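Local coordinates for RsbT co-antagonist protein RsbRA (Bacillus subtilis, PDB 2BNL) that regulates the general stress factor sigma-B, stimulating the RsbT kinase toward RsbS in response to salt and heat stress as part of the stressosome, at residues A[8-13]-A[93-98]; A[24-29]-A[81-86]; A[86-91]-A[125-130]. All blocks are in the same frame, centred on the assembly; numbering follows the deposited sequence.

Contact 1. Residues A[8-13]-A[93-98]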
loop_
_atom_site.group_PDB
_atom_site.type_symbol
_atom_site.label_atom_id
_atom_site.label_comp_id
_atom_site.label_asym_id
_atom_site.label_seq_id
_atom_site.Cartn_x
_atom_site.Cartn_y
_atom_site.Cartn_z
ATOM N N TYR A 8 7.839 12.933 11.091
ATOM C CA TYR A 8 7.378 14.278 10.648
ATOM C C TYR A 8 8.519 15.267 10.661
ATOM O O TYR A 8 8.735 16.007 9.684
ATOM C CB TYR A 8 6.161 14.763 11.531
ATOM C CG TYR A 8 5.575 16.093 11.102
ATOM C CD1 TYR A 8 4.425 16.128 10.277
ATOM C CD2 TYR A 8 6.248 17.293 11.360
ATOM C CE1 TYR A 8 3.905 17.301 9.856
ATOM C CE2 TYR A 8 5.753 18.513 10.895
ATOM C CZ TYR A 8 4.573 18.503 10.155
ATOM O OH TYR A 8 4.061 19.648 9.651
ATOM N N GLN A 9 9.262 15.313 11.773
ATOM C CA GLN A 9 10.397 16.209 11.891
ATOM C C GLN A 9 11.488 16.025 10.849
ATOM O O GLN A 9 12.020 16.968 10.342
ATOM C CB GLN A 9 10.953 16.127 13.281
ATOM C CG GLN A 9 12.414 16.462 13.359
ATOM C CD GLN A 9 13.038 16.342 14.775
ATOM O OE1 GLN A 9 12.956 15.294 15.502
ATOM N NE2 GLN A 9 13.657 17.403 15.145
ATOM N N PHE A 10 11.756 14.782 10.469
ATOM C CA PHE A 10 12.719 14.547 9.471
ATOM C C PHE A 10 12.231 15.050 8.137
ATOM O O PHE A 10 12.962 15.681 7.405
ATOM C CB PHE A 10 13.110 13.041 9.430
ATOM C CG PHE A 10 14.210 12.766 8.485
ATOM C CD1 PHE A 10 15.527 12.716 8.930
ATOM C CD2 PHE A 10 13.958 12.617 7.137
ATOM C CE1 PHE A 10 16.552 12.475 8.000
ATOM C CE2 PHE A 10 14.985 12.400 6.217
ATOM C CZ PHE A 10 16.270 12.321 6.639
ATOM N N ILE A 11 10.974 14.830 7.809
ATOM C CA ILE A 11 10.415 15.379 6.576
ATOM C C ILE A 11 10.477 16.869 6.596
ATOM O O ILE A 11 10.947 17.438 5.593
ATOM C CB ILE A 11 8.980 14.891 6.292
ATOM C CG1 ILE A 11 8.990 13.352 6.168
ATOM C CG2 ILE A 11 8.307 15.644 5.063
ATOM C CD1 ILE A 11 7.539 12.778 6.402
ATOM N N ALA A 12 10.029 17.532 7.703
ATOM C CA ALA A 12 10.052 18.983 7.800
ATOM C C ALA A 12 11.468 19.562 7.577
ATOM O O ALA A 12 11.573 20.588 6.927
ATOM C CB ALA A 12 9.500 19.469 9.104
ATOM N N GLU A 13 12.522 18.885 8.081
ATOM C CA GLU A 13 13.885 19.360 8.016
ATOM C C GLU A 13 14.615 19.029 6.722
ATOM O O GLU A 13 15.652 19.543 6.521
ATOM C CB GLU A 13 14.708 18.815 9.195
ATOM C CG GLU A 13 14.234 19.436 10.432
ATOM C CD GLU A 13 14.647 18.719 11.693
ATOM O OE1 GLU A 13 15.310 17.635 11.605
ATOM O OE2 GLU A 13 14.218 19.236 12.785
ATOM N N LYS A 93 10.276 4.009 1.088
ATOM C CA LYS A 93 11.433 3.155 1.132
ATOM C C LYS A 93 12.714 3.914 0.917
ATOM O O LYS A 93 13.767 3.624 1.577
ATOM C CB LYS A 93 11.294 2.032 0.095
ATOM C CG LYS A 93 10.193 1.096 0.472
ATOM C CD LYS A 93 10.184 0.002 -0.596
ATOM C CE LYS A 93 8.843 -0.584 -0.798
ATOM N NZ LYS A 93 9.061 -1.483 -1.993
ATOM N N ARG A 94 12.609 4.931 0.053
ATOM C CA ARG A 94 13.678 5.806 -0.155
ATOM C C ARG A 94 13.948 6.754 0.991
ATOM O O ARG A 94 15.089 7.048 1.279
ATOM C CB ARG A 94 13.520 6.493 -1.498
ATOM C CG ARG A 94 13.806 5.448 -2.624
ATOM C CD ARG A 94 13.827 5.998 -4.044
ATOM N NE ARG A 94 13.596 4.891 -5.013
ATOM C CZ ARG A 94 13.870 4.928 -6.324
ATOM N NH1 ARG A 94 14.455 5.991 -6.878
ATOM N NH2 ARG A 94 13.606 3.882 -7.074
ATOM N N LEU A 95 12.899 7.167 1.681
ATOM C CA LEU A 95 13.017 7.950 2.892
ATOM C C LEU A 95 13.645 7.071 4.003
ATOM O O LEU A 95 14.523 7.515 4.776
ATOM C CB LEU A 95 11.625 8.483 3.280
ATOM C CG LEU A 95 11.569 8.959 4.744
ATOM C CD1 LEU A 95 12.334 10.262 4.752
ATOM C CD2 LEU A 95 10.214 9.176 5.279
ATOM N N TYR A 96 13.225 5.800 4.077
ATOM C CA TYR A 96 13.867 4.886 4.968
ATOM C C TYR A 96 15.407 4.845 4.805
ATOM O O TYR A 96 16.152 4.986 5.760
ATOM C CB TYR A 96 13.260 3.477 4.887
ATOM C CG TYR A 96 14.145 2.466 5.550
ATOM C CD1 TYR A 96 14.164 2.327 6.962
ATOM C CD2 TYR A 96 14.996 1.673 4.793
ATOM C CE1 TYR A 96 14.965 1.420 7.557
ATOM C CE2 TYR A 96 15.835 0.755 5.411
ATOM C CZ TYR A 96 15.777 0.632 6.790
ATOM O OH TYR A 96 16.551 -0.295 7.370
ATOM N N THR A 97 15.869 4.672 3.601
ATOM C CA THR A 97 17.345 4.608 3.317
ATOM C C THR A 97 18.019 5.908 3.846
ATOM O O THR A 97 19.019 5.826 4.549
ATOM C CB THR A 97 17.541 4.442 1.833
ATOM O OG1 THR A 97 16.880 3.255 1.394
ATOM C CG2 THR A 97 19.035 4.323 1.422
ATOM N N LYS A 98 17.417 7.091 3.563
ATOM C CA LYS A 98 17.911 8.368 4.072
ATOM C C LYS A 98 17.977 8.392 5.572
ATOM O O LYS A 98 19.032 8.699 6.155
ATOM C CB LYS A 98 17.091 9.610 3.625
ATOM C CG LYS A 98 17.066 9.919 2.148
ATOM C CD LYS A 98 18.446 9.627 1.493
ATOM C CE LYS A 98 18.649 10.164 0.037
ATOM N NZ LYS A 98 19.904 9.553 -0.416
#
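Phe10 and Leu95 carry the join between helix 5-13 and helix 81-100 in the N-terminal domain of RsbRA, an all-helical non-heme globin fold. The two short segments run almost perpendicular, at 88°, with axes 11.9 Å apart, so only side-chain carbon bridges the gap. Phe10 has CG anti to its backbone nitrogen (chi1 -175°), which carries the ring out toward helix 81-100. There the CD1 methyl of Leu95 meets the ring obliquely, equally close to CD2 and CE2 of Phe10 at 3.7 Å, the two side chains running antiparallel alongside each other. The second methyl of the leucine forks off toward Ile11, whose CG1 lies a looser 4.4 Å from Leu95 CD2. Leu18 of helix 15-30 touches both Ile11 and Leu95, while Phe119 and Phe120 of helix 109-135 pack on Ile11 and Leu95 respectively, and these neighbours continue the apolar core. Further round the ring, Lys98 contributes only the root of its chain: the bend at chi2 (-37°) leads the ammonium end away, leaving methylene carbon to meet the aromatic group, with Lys98 CB at 4.1 Å from Phe10 CZ and again oblique to the ring.

Contact 2. Residues A[24-29]-A[81-86]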
loop_
_atom_site.group_PDB
_atom_site.type_symbol
_atom_site.label_atom_id
_atom_site.label_comp_id
_atom_site.label_asym_id
_atom_site.label_seq_id
_atom_site.Cartn_x
_atom_site.Cartn_y
_atom_site.Cartn_z
ATOM N N ASP A 24 12.810 12.289 -8.679
ATOM C CA ASP A 24 13.651 11.323 -9.382
ATOM C C ASP A 24 13.078 9.953 -9.416
ATOM O O ASP A 24 13.214 9.245 -10.408
ATOM C CB ASP A 24 15.081 11.273 -8.792
ATOM C CG ASP A 24 15.865 12.559 -9.037
ATOM O OD1 ASP A 24 15.462 13.447 -9.866
ATOM O OD2 ASP A 24 16.861 12.730 -8.317
ATOM N N THR A 25 12.417 9.533 -8.343
ATOM C CA THR A 25 11.729 8.218 -8.322
ATOM C C THR A 25 10.628 8.188 -9.359
ATOM O O THR A 25 10.559 7.249 -10.105
ATOM C CB THR A 25 11.168 7.992 -6.903
ATOM O OG1 THR A 25 12.243 8.001 -5.978
ATOM C CG2 THR A 25 10.358 6.725 -6.787
ATOM N N LEU A 26 9.796 9.253 -9.448
ATOM C CA LEU A 26 8.728 9.330 -10.440
ATOM C C LEU A 26 9.263 9.255 -11.835
ATOM O O LEU A 26 8.759 8.530 -12.669
ATOM C CB LEU A 26 7.891 10.602 -10.280
ATOM C CG LEU A 26 7.034 10.654 -9.019
ATOM C CD1 LEU A 26 6.492 11.979 -8.802
ATOM C CD2 LEU A 26 5.835 9.632 -9.044
ATOM N N LYS A 27 10.325 9.986 -12.067
ATOM C CA LYS A 27 10.914 10.015 -13.364
ATOM C C LYS A 27 11.431 8.647 -13.764
ATOM O O LYS A 27 11.214 8.182 -14.880
ATOM C CB LYS A 27 12.002 11.062 -13.369
ATOM C CG LYS A 27 11.467 12.494 -13.373
ATOM C CD LYS A 27 12.637 13.520 -13.193
ATOM C CE LYS A 27 13.645 13.343 -14.231
ATOM N NZ LYS A 27 14.593 14.508 -14.373
ATOM N N GLU A 28 12.118 7.989 -12.833
ATOM C CA GLU A 28 12.659 6.624 -13.067
ATOM C C GLU A 28 11.543 5.682 -13.412
ATOM O O GLU A 28 11.620 4.906 -14.341
ATOM C CB GLU A 28 13.399 6.155 -11.795
ATOM C CG GLU A 28 14.006 4.814 -11.839
ATOM C CD GLU A 28 14.576 4.363 -10.455
ATOM O OE1 GLU A 28 14.952 5.220 -9.576
ATOM O OE2 GLU A 28 14.544 3.148 -10.224
ATOM N N LEU A 29 10.470 5.765 -12.659
ATOM C CA LEU A 29 9.356 4.902 -12.920
ATOM C C LEU A 29 8.656 5.200 -14.226
ATOM O O LEU A 29 8.179 4.236 -14.917
ATOM C CB LEU A 29 8.357 4.926 -11.752
ATOM C CG LEU A 29 8.824 4.334 -10.447
ATOM C CD1 LEU A 29 7.827 4.712 -9.322
ATOM C CD2 LEU A 29 8.973 2.866 -10.579
HETATM N N MSE A 81 -3.263 3.197 -11.208
HETATM C CA MSE A 81 -3.288 2.929 -9.776
HETATM C C MSE A 81 -2.025 2.168 -9.509
HETATM O O MSE A 81 -1.405 2.352 -8.490
HETATM C CB MSE A 81 -4.521 2.115 -9.354
HETATM C CG MSE A 81 -4.417 1.552 -8.065
HETATM SE SE MSE A 81 -4.662 2.827 -6.612
HETATM C CE MSE A 81 -3.522 2.376 -6.120
ATOM N N LYS A 82 -1.707 1.249 -10.381
ATOM C CA LYS A 82 -0.472 0.428 -10.283
ATOM C C LYS A 82 0.749 1.354 -10.128
ATOM O O LYS A 82 1.608 1.144 -9.280
ATOM C CB LYS A 82 -0.325 -0.494 -11.552
ATOM C CG LYS A 82 0.883 -1.346 -11.470
ATOM C CD LYS A 82 0.637 -2.556 -10.502
ATOM C CE LYS A 82 1.835 -3.619 -10.387
ATOM N NZ LYS A 82 1.680 -5.016 -9.629
ATOM N N PHE A 83 0.895 2.331 -11.052
ATOM C CA PHE A 83 1.994 3.303 -11.048
ATOM C C PHE A 83 1.995 4.121 -9.754
ATOM O O PHE A 83 3.024 4.288 -9.067
ATOM C CB PHE A 83 1.812 4.313 -12.236
ATOM C CG PHE A 83 2.915 5.322 -12.322
ATOM C CD1 PHE A 83 4.030 5.067 -13.095
ATOM C CD2 PHE A 83 2.900 6.432 -11.576
ATOM C CE1 PHE A 83 5.134 6.031 -13.123
ATOM C CE2 PHE A 83 3.921 7.421 -11.648
ATOM C CZ PHE A 83 5.075 7.176 -12.406
ATOM N N LEU A 84 0.834 4.636 -9.413
ATOM C CA LEU A 84 0.721 5.407 -8.203
ATOM C C LEU A 84 1.123 4.621 -6.979
ATOM O O LEU A 84 1.912 5.130 -6.179
ATOM C CB LEU A 84 -0.688 6.011 -8.080
ATOM C CG LEU A 84 -0.920 6.821 -6.789
ATOM C CD1 LEU A 84 -0.026 8.023 -6.819
ATOM C CD2 LEU A 84 -2.280 7.249 -6.797
ATOM N N ALA A 85 0.581 3.405 -6.830
ATOM C CA ALA A 85 0.860 2.598 -5.645
ATOM C C ALA A 85 2.324 2.150 -5.636
ATOM O O ALA A 85 2.960 2.157 -4.645
ATOM C CB ALA A 85 -0.084 1.410 -5.609
ATOM N N THR A 86 2.923 1.891 -6.790
ATOM C CA THR A 86 4.345 1.587 -6.829
ATOM C C THR A 86 5.188 2.766 -6.407
ATOM O O THR A 86 6.107 2.581 -5.633
ATOM C CB THR A 86 4.737 1.060 -8.250
ATOM O OG1 THR A 86 3.835 -0.002 -8.610
ATOM C CG2 THR A 86 6.259 0.642 -8.355
#
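The ring of Phe83 reaches over to helix 15-30 and settles against Leu29 and Leu26. With CG anti to its backbone N (chi1 -179°), the phenyl group extends from helix 81-100 until CE1 lies 3.7 Å from CB of Leu29. Its far corner, CZ, comes within 3.9 Å of the backbone O of Leu26, so the aromatic end rests on main chain as well as side chain. Across the ring, CD2 of Leu26 approaches CE2 of Phe83 at 3.9 Å, the leucine side chain roughly perpendicular to that of the phenylalanine; both leucines come at the ring obliquely. This is a helix pair of the globin fold, here with the segments running in roughly opposite directions at 142° and with axes 11.0 Å apart. A glycine in place of Phe83 would probably open a gap between the helices and leave CB of Leu29 and CD2 of Leu26 without their aromatic partner. One turn further along, Thr86 offers its methyl: CG2 meets CD2 of Leu29 at 4.2 Å. The hydroxyl is turned back onto its own helix, where OG1 donates to O of Lys82 at 2.6 Å, tilted 31° from the carbonyl plane. Thr86 N reaches that same oxygen from the opposite face, so two donors grip it. Leu26 also touches Tyr42, Ile45 and Ser46 of helix 39-54.

Contact 3. Residues A[86-91]-A[125-130]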
loop_
_atom_site.group_PDB
_atom_site.type_symbol
_atom_site.label_atom_id
_atom_site.label_comp_id
_atom_site.label_asym_id
_atom_site.label_seq_id
_atom_site.Cartn_x
_atom_site.Cartn_y
_atom_site.Cartn_z
ATOM N N THR A 86 2.923 1.891 -6.790
ATOM C CA THR A 86 4.345 1.587 -6.829
ATOM C C THR A 86 5.188 2.766 -6.407
ATOM O O THR A 86 6.107 2.581 -5.633
ATOM C CB THR A 86 4.737 1.060 -8.250
ATOM O OG1 THR A 86 3.835 -0.002 -8.610
ATOM C CG2 THR A 86 6.259 0.642 -8.355
ATOM N N ALA A 87 4.883 3.972 -6.915
ATOM C CA ALA A 87 5.548 5.177 -6.554
ATOM C C ALA A 87 5.518 5.512 -5.097
ATOM O O ALA A 87 6.528 5.811 -4.448
ATOM C CB ALA A 87 4.986 6.376 -7.342
ATOM N N LEU A 88 4.326 5.510 -4.552
ATOM C CA LEU A 88 4.207 5.784 -3.118
ATOM C C LEU A 88 5.013 4.789 -2.240
ATOM O O LEU A 88 5.580 5.227 -1.202
ATOM C CB LEU A 88 2.746 5.846 -2.710
ATOM C CG LEU A 88 1.932 6.923 -3.363
ATOM C CD1 LEU A 88 0.613 7.246 -2.616
ATOM C CD2 LEU A 88 2.724 8.242 -3.451
ATOM N N ALA A 89 4.953 3.509 -2.572
ATOM C CA ALA A 89 5.780 2.422 -1.888
ATOM C C ALA A 89 7.285 2.768 -1.926
ATOM O O ALA A 89 7.991 2.765 -0.914
ATOM C CB ALA A 89 5.492 1.067 -2.480
ATOM N N GLU A 90 7.765 3.161 -3.113
ATOM C CA GLU A 90 9.142 3.579 -3.256
ATOM C C GLU A 90 9.468 4.879 -2.523
ATOM O O GLU A 90 10.589 5.002 -2.042
ATOM C CB GLU A 90 9.521 3.769 -4.787
ATOM C CG GLU A 90 9.979 2.664 -5.493
ATOM C CD GLU A 90 11.067 1.863 -4.715
ATOM O OE1 GLU A 90 12.209 2.342 -4.527
ATOM O OE2 GLU A 90 10.696 0.757 -4.248
ATOM N N PHE A 91 8.521 5.856 -2.417
ATOM C CA PHE A 91 8.744 7.083 -1.719
ATOM C C PHE A 91 9.163 6.782 -0.252
ATOM O O PHE A 91 10.175 7.312 0.175
ATOM C CB PHE A 91 7.503 7.959 -1.690
ATOM C CG PHE A 91 7.235 8.739 -2.950
ATOM C CD1 PHE A 91 7.936 8.473 -4.180
ATOM C CD2 PHE A 91 6.272 9.647 -2.967
ATOM C CE1 PHE A 91 7.646 9.147 -5.304
ATOM C CE2 PHE A 91 5.988 10.365 -4.095
ATOM C CZ PHE A 91 6.684 10.109 -5.259
ATOM N N THR A 125 -3.224 4.985 1.899
ATOM C CA THR A 125 -4.526 4.244 1.721
ATOM C C THR A 125 -5.654 5.212 1.340
ATOM O O THR A 125 -6.495 4.921 0.527
ATOM C CB THR A 125 -4.922 3.410 2.926
ATOM O OG1 THR A 125 -5.156 4.247 4.065
ATOM C CG2 THR A 125 -3.928 2.314 3.202
ATOM N N GLU A 126 -5.609 6.393 1.893
ATOM C CA GLU A 126 -6.629 7.409 1.630
ATOM C C GLU A 126 -6.402 7.948 0.206
ATOM O O GLU A 126 -7.324 8.263 -0.517
ATOM C CB GLU A 126 -6.458 8.537 2.615
ATOM C CG GLU A 126 -7.621 9.493 2.634
ATOM C CD GLU A 126 -8.950 8.784 2.931
ATOM O OE1 GLU A 126 -8.893 7.906 3.799
ATOM O OE2 GLU A 126 -9.956 9.029 2.200
ATOM N N ILE A 127 -5.168 8.166 -0.156
ATOM C CA ILE A 127 -4.905 8.467 -1.552
ATOM C C ILE A 127 -5.437 7.395 -2.528
ATOM O O ILE A 127 -6.065 7.724 -3.592
ATOM C CB ILE A 127 -3.388 8.825 -1.815
ATOM C CG1 ILE A 127 -2.948 10.088 -1.097
ATOM C CG2 ILE A 127 -3.086 8.878 -3.349
ATOM C CD1 ILE A 127 -1.455 10.284 -1.047
ATOM N N PHE A 128 -5.143 6.137 -2.250
ATOM C CA PHE A 128 -5.609 5.067 -3.126
ATOM C C PHE A 128 -7.170 5.159 -3.197
ATOM O O PHE A 128 -7.781 5.002 -4.251
ATOM C CB PHE A 128 -5.174 3.677 -2.636
ATOM C CG PHE A 128 -3.713 3.473 -2.512
ATOM C CD1 PHE A 128 -2.825 4.162 -3.306
ATOM C CD2 PHE A 128 -3.225 2.557 -1.668
ATOM C CE1 PHE A 128 -1.463 3.965 -3.175
ATOM C CE2 PHE A 128 -1.862 2.295 -1.568
ATOM C CZ PHE A 128 -0.981 3.073 -2.324
ATOM N N ASN A 129 -7.801 5.335 -2.014
ATOM C CA ASN A 129 -9.273 5.408 -1.973
ATOM C C ASN A 129 -9.818 6.494 -2.888
ATOM O O ASN A 129 -10.756 6.296 -3.609
ATOM C CB ASN A 129 -9.704 5.603 -0.526
ATOM C CG ASN A 129 -11.182 5.337 -0.296
ATOM O OD1 ASN A 129 -11.720 4.297 -0.653
ATOM N ND2 ASN A 129 -11.859 6.310 0.296
ATOM N N GLN A 130 -9.191 7.672 -2.851
ATOM C CA GLN A 130 -9.699 8.868 -3.634
ATOM C C GLN A 130 -9.405 8.694 -5.101
ATOM O O GLN A 130 -10.183 9.059 -5.933
ATOM C CB GLN A 130 -9.054 10.138 -3.091
ATOM C CG GLN A 130 -9.680 10.570 -1.785
ATOM C CD GLN A 130 -11.213 10.837 -1.873
ATOM O OE1 GLN A 130 -11.708 11.496 -2.763
ATOM N NE2 GLN A 130 -11.884 10.420 -0.889
#
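Between segments 86-91 and 125-130 the nearest CA atoms are those of Leu88 and Ile127, 9.6 Å apart. Leu88 reaches into that gap and is met part-way by Ile127 and Phe128. Its bond from CA to CB points to segment 125-130, and with CG beside the backbone N and anti to the carbonyl carbon (chi1 -62°) a single methyl, CD1, is left to do the touching. That methyl bears on two consecutive residues: CD1 of Ile127 lies 4.0 Å from Leu88 CD1, with Ile127 CG2 at 4.1 Å, so both ends of the isoleucine fork bear on it. Beside them, CE1 of Phe128 comes to 3.9 Å of the same Leu88 CD1, and the methyl meets the ring obliquely. The contact belongs to the interior of the non-heme globin fold, about 6 Å from the centre of the chain. Tyr49 of helix 39-54 touches both Leu88 and Ile127, and Ile67 of helix 64-76 also packs on Ile127. Phe128 has a second neighbour, and an aromatic one: Phe128 of the second subunit, the ring planes inclined at about 40°.

How the contacts relate
Helix 81-100 takes part in all three contacts, meeting in turn helix 15-30 (contact 2), helix 109-135 (contact 3) and helix 5-13 (contact 1). Contacts 2 and 3 share Thr86, with centres about 10 Å apart, and touch directly: CD1 of Leu29 lies 3.6 Å from CA of Ala87. Contact 1 lies about 18 Å from contact 2, centre to centre, yet a salt bridge links them, Arg94 NH1 to Glu28 OE1 at 2.8 Å. Contacts 1 and 3, about 16 Å apart, adjoin only through the sequence. Each reaches the second subunit: Lys93 pairs with Asp117 and Lys82 with Glu126 of that neighbouring chain, and in contact 3 Glu126 pairs with Lys82 of the second subunit.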